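Local coordinates for Beta/gama crystallin family protein (Methanosarcina acetivorans, PDB 3HZ2) that binds calcium ions through a betagamma-crystallin domain built from two Greek key motifs, at residues 3-8 with 36-41. Residues are numbered along the deposited sequence; the frame is centred on the assembly and turned at random.
Sequences AEVIVY and SSIKVK. With CA (calcium ion), chain E.
Within the first Greek key motif of the betagamma-crystallin domain, strands 4-8 and 37-42 pair antiparallel at the centre of a four-stranded sheet, and a classic beta bulge closes the pairing where Ser36 and Ser37 both face Tyr8. Ile6 and Lys39 exchange backbone hydrogen bonds, Ile6 N to Lys39 O being nearly straight at 168°. At the bulge Tyr8 N donates to Ser37 O (2.9 Å) while Ser36 N donates to Tyr8 O (2.9 Å), gripping both polar backbone atoms of the tyrosine. Ser36 OG binds the calcium ion at 2.5 Å; three waters, Glu9 O, Lys34 O and Asn76 OD1 complete the site, and Asp75 hydrogen-bonds the same hydroxyl.

On the Tyr8 face, Tyr8 CG lies anti to the carbonyl carbon (chi1 -54°), which lays the ring beside the Lys39 chain. The extended lysine chain crosses it at a slant, with CD 3.3 Å from Tyr8 OH, while Ser37 O sits at the ring edge, in plane. With alanine at Tyr8, the Lys39 methylenes would probably lose the ring and hydroxyl they cross, and a gap would open beside Phe13, which meets the ring edge-to-face and Lys39 by a cation-pi contact.

On the reverse face, Val5 CG2 presses tightly on Ile38 CG2 (3.5 Å). These side chains reach Trp45 and Phe47 of strand 45-48 and Phe81 of strand 80-83, while strands 17-20 and 63-65 flank the pair.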
loop_
_atom_site.group_PDB
_atom_site.type_symbol
_atom_site.label_atom_id
_atom_site.label_comp_id
_atom_site.label_asym_id
_atom_site.label_seq_id
_atom_site.Cartn_x
_atom_site.Cartn_y
_atom_site.Cartn_z
ATOM N N ALA A 3 10.996 -4.334 7.884
ATOM C CA ALA A 3 9.738 -4.224 7.152
ATOM C C ALA A 3 9.892 -3.399 5.878
ATOM O O ALA A 3 10.532 -2.348 5.874
ATOM C CB ALA A 3 8.668 -3.611 8.046
ATOM N N GLU A 4 9.304 -3.885 4.791
ATOM C CA GLU A 4 9.380 -3.187 3.517
ATOM C C GLU A 4 8.183 -3.517 2.641
ATOM O O GLU A 4 7.729 -4.655 2.602
ATOM C CB GLU A 4 10.665 -3.562 2.781
ATOM C CG GLU A 4 10.824 -2.867 1.440
ATOM C CD GLU A 4 12.118 -3.233 0.746
ATOM O OE1 GLU A 4 12.446 -2.596 -0.277
ATOM O OE2 GLU A 4 12.807 -4.162 1.223
ATOM N N VAL A 5 7.675 -2.513 1.939
ATOM C CA VAL A 5 6.531 -2.720 1.063
ATOM C C VAL A 5 6.679 -1.843 -0.168
ATOM O O VAL A 5 7.129 -0.703 -0.073
ATOM C CB VAL A 5 5.193 -2.372 1.783
ATOM C CG1 VAL A 5 5.186 -0.910 2.221
ATOM C CG2 VAL A 5 4.013 -2.654 0.862
ATOM N N ILE A 6 6.330 -2.392 -1.328
ATOM C CA ILE A 6 6.394 -1.633 -2.565
ATOM C C ILE A 6 4.973 -1.514 -3.105
ATOM O O ILE A 6 4.261 -2.510 -3.246
ATOM C CB ILE A 6 7.288 -2.318 -3.625
ATOM C CG1 ILE A 6 8.633 -2.710 -3.006
ATOM C CG2 ILE A 6 7.533 -1.354 -4.789
ATOM C CD1 ILE A 6 9.601 -3.351 -3.982
ATOM N N VAL A 7 4.558 -0.286 -3.378
ATOM C CA VAL A 7 3.221 -0.029 -3.894
ATOM C C VAL A 7 3.328 0.397 -5.352
ATOM O O VAL A 7 4.296 1.047 -5.749
ATOM C CB VAL A 7 2.512 1.072 -3.076
ATOM C CG1 VAL A 7 2.258 0.571 -1.659
ATOM C CG2 VAL A 7 3.369 2.339 -3.041
ATOM N N TYR A 8 2.333 0.025 -6.149
ATOM C CA TYR A 8 2.351 0.348 -7.569
ATOM C C TYR A 8 1.086 1.022 -8.062
ATOM O O TYR A 8 -0.015 0.746 -7.579
ATOM C CB TYR A 8 2.578 -0.915 -8.392
ATOM C CG TYR A 8 3.804 -1.696 -7.998
ATOM C CD1 TYR A 8 3.805 -2.504 -6.860
ATOM C CD2 TYR A 8 4.962 -1.646 -8.773
ATOM C CE1 TYR A 8 4.928 -3.245 -6.505
ATOM C CE2 TYR A 8 6.091 -2.385 -8.429
ATOM C CZ TYR A 8 6.067 -3.183 -7.296
ATOM O OH TYR A 8 7.178 -3.928 -6.964
ATOM N N SER A 36 -2.780 0.258 -6.941
ATOM C CA SER A 36 -3.555 -0.863 -7.472
ATOM C C SER A 36 -2.939 -2.241 -7.276
ATOM O O SER A 36 -3.607 -3.257 -7.466
ATOM C CB SER A 36 -3.818 -0.648 -8.952
ATOM O OG SER A 36 -4.645 0.476 -9.121
ATOM N N SER A 37 -1.658 -2.280 -6.935
ATOM C CA SER A 37 -0.989 -3.548 -6.673
ATOM C C SER A 37 0.046 -3.287 -5.588
ATOM O O SER A 37 0.541 -2.167 -5.444
ATOM C CB SER A 37 -0.354 -4.125 -7.952
ATOM O OG SER A 37 0.556 -3.231 -8.554
ATOM N N ILE A 38 0.359 -4.317 -4.810
ATOM C CA ILE A 38 1.286 -4.167 -3.700
ATOM C C ILE A 38 2.149 -5.405 -3.486
ATOM O O ILE A 38 1.713 -6.527 -3.736
ATOM C CB ILE A 38 0.510 -3.921 -2.376
ATOM C CG1 ILE A 38 -0.381 -2.683 -2.504
ATOM C CG2 ILE A 38 1.489 -3.777 -1.210
ATOM C CD1 ILE A 38 -1.364 -2.511 -1.353
ATOM N N LYS A 39 3.371 -5.184 -3.013
ATOM C CA LYS A 39 4.287 -6.277 -2.704
ATOM C C LYS A 39 4.825 -6.067 -1.295
ATOM O O LYS A 39 5.628 -5.166 -1.068
ATOM C CB LYS A 39 5.466 -6.307 -3.677
ATOM C CG LYS A 39 5.153 -6.813 -5.068
ATOM C CD LYS A 39 6.440 -6.926 -5.873
ATOM C CE LYS A 39 6.181 -7.229 -7.336
ATOM N NZ LYS A 39 7.479 -7.340 -8.081
ATOM N N VAL A 40 4.375 -6.882 -0.345
ATOM C CA VAL A 40 4.869 -6.761 1.020
ATOM C C VAL A 40 6.074 -7.692 1.128
ATOM O O VAL A 40 5.921 -8.906 1.236
ATOM C CB VAL A 40 3.806 -7.184 2.058
ATOM C CG1 VAL A 40 4.386 -7.077 3.465
ATOM C CG2 VAL A 40 2.574 -6.293 1.934
ATOM N N LYS A 41 7.266 -7.110 1.078
ATOM C CA LYS A 41 8.508 -7.870 1.149
ATOM C C LYS A 41 8.718 -8.462 2.535
ATOM O O LYS A 41 9.185 -9.594 2.678
ATOM C CB LYS A 41 9.694 -6.967 0.795
ATOM C CG LYS A 41 9.549 -6.232 -0.531
ATOM C CD LYS A 41 9.448 -7.201 -1.700
ATOM C CE LYS A 41 10.719 -8.026 -1.840
ATOM N NZ LYS A 41 10.624 -9.027 -2.940
HETATM CA CA CA E . -4.388 2.715 -10.148
HETATM O O HOH W 1 -6.456 1.461 -11.307
HETATM O O HOH W 2 -4.364 5.197 -10.832
HETATM O O HOH W 3 -3.917 2.577 -12.783
#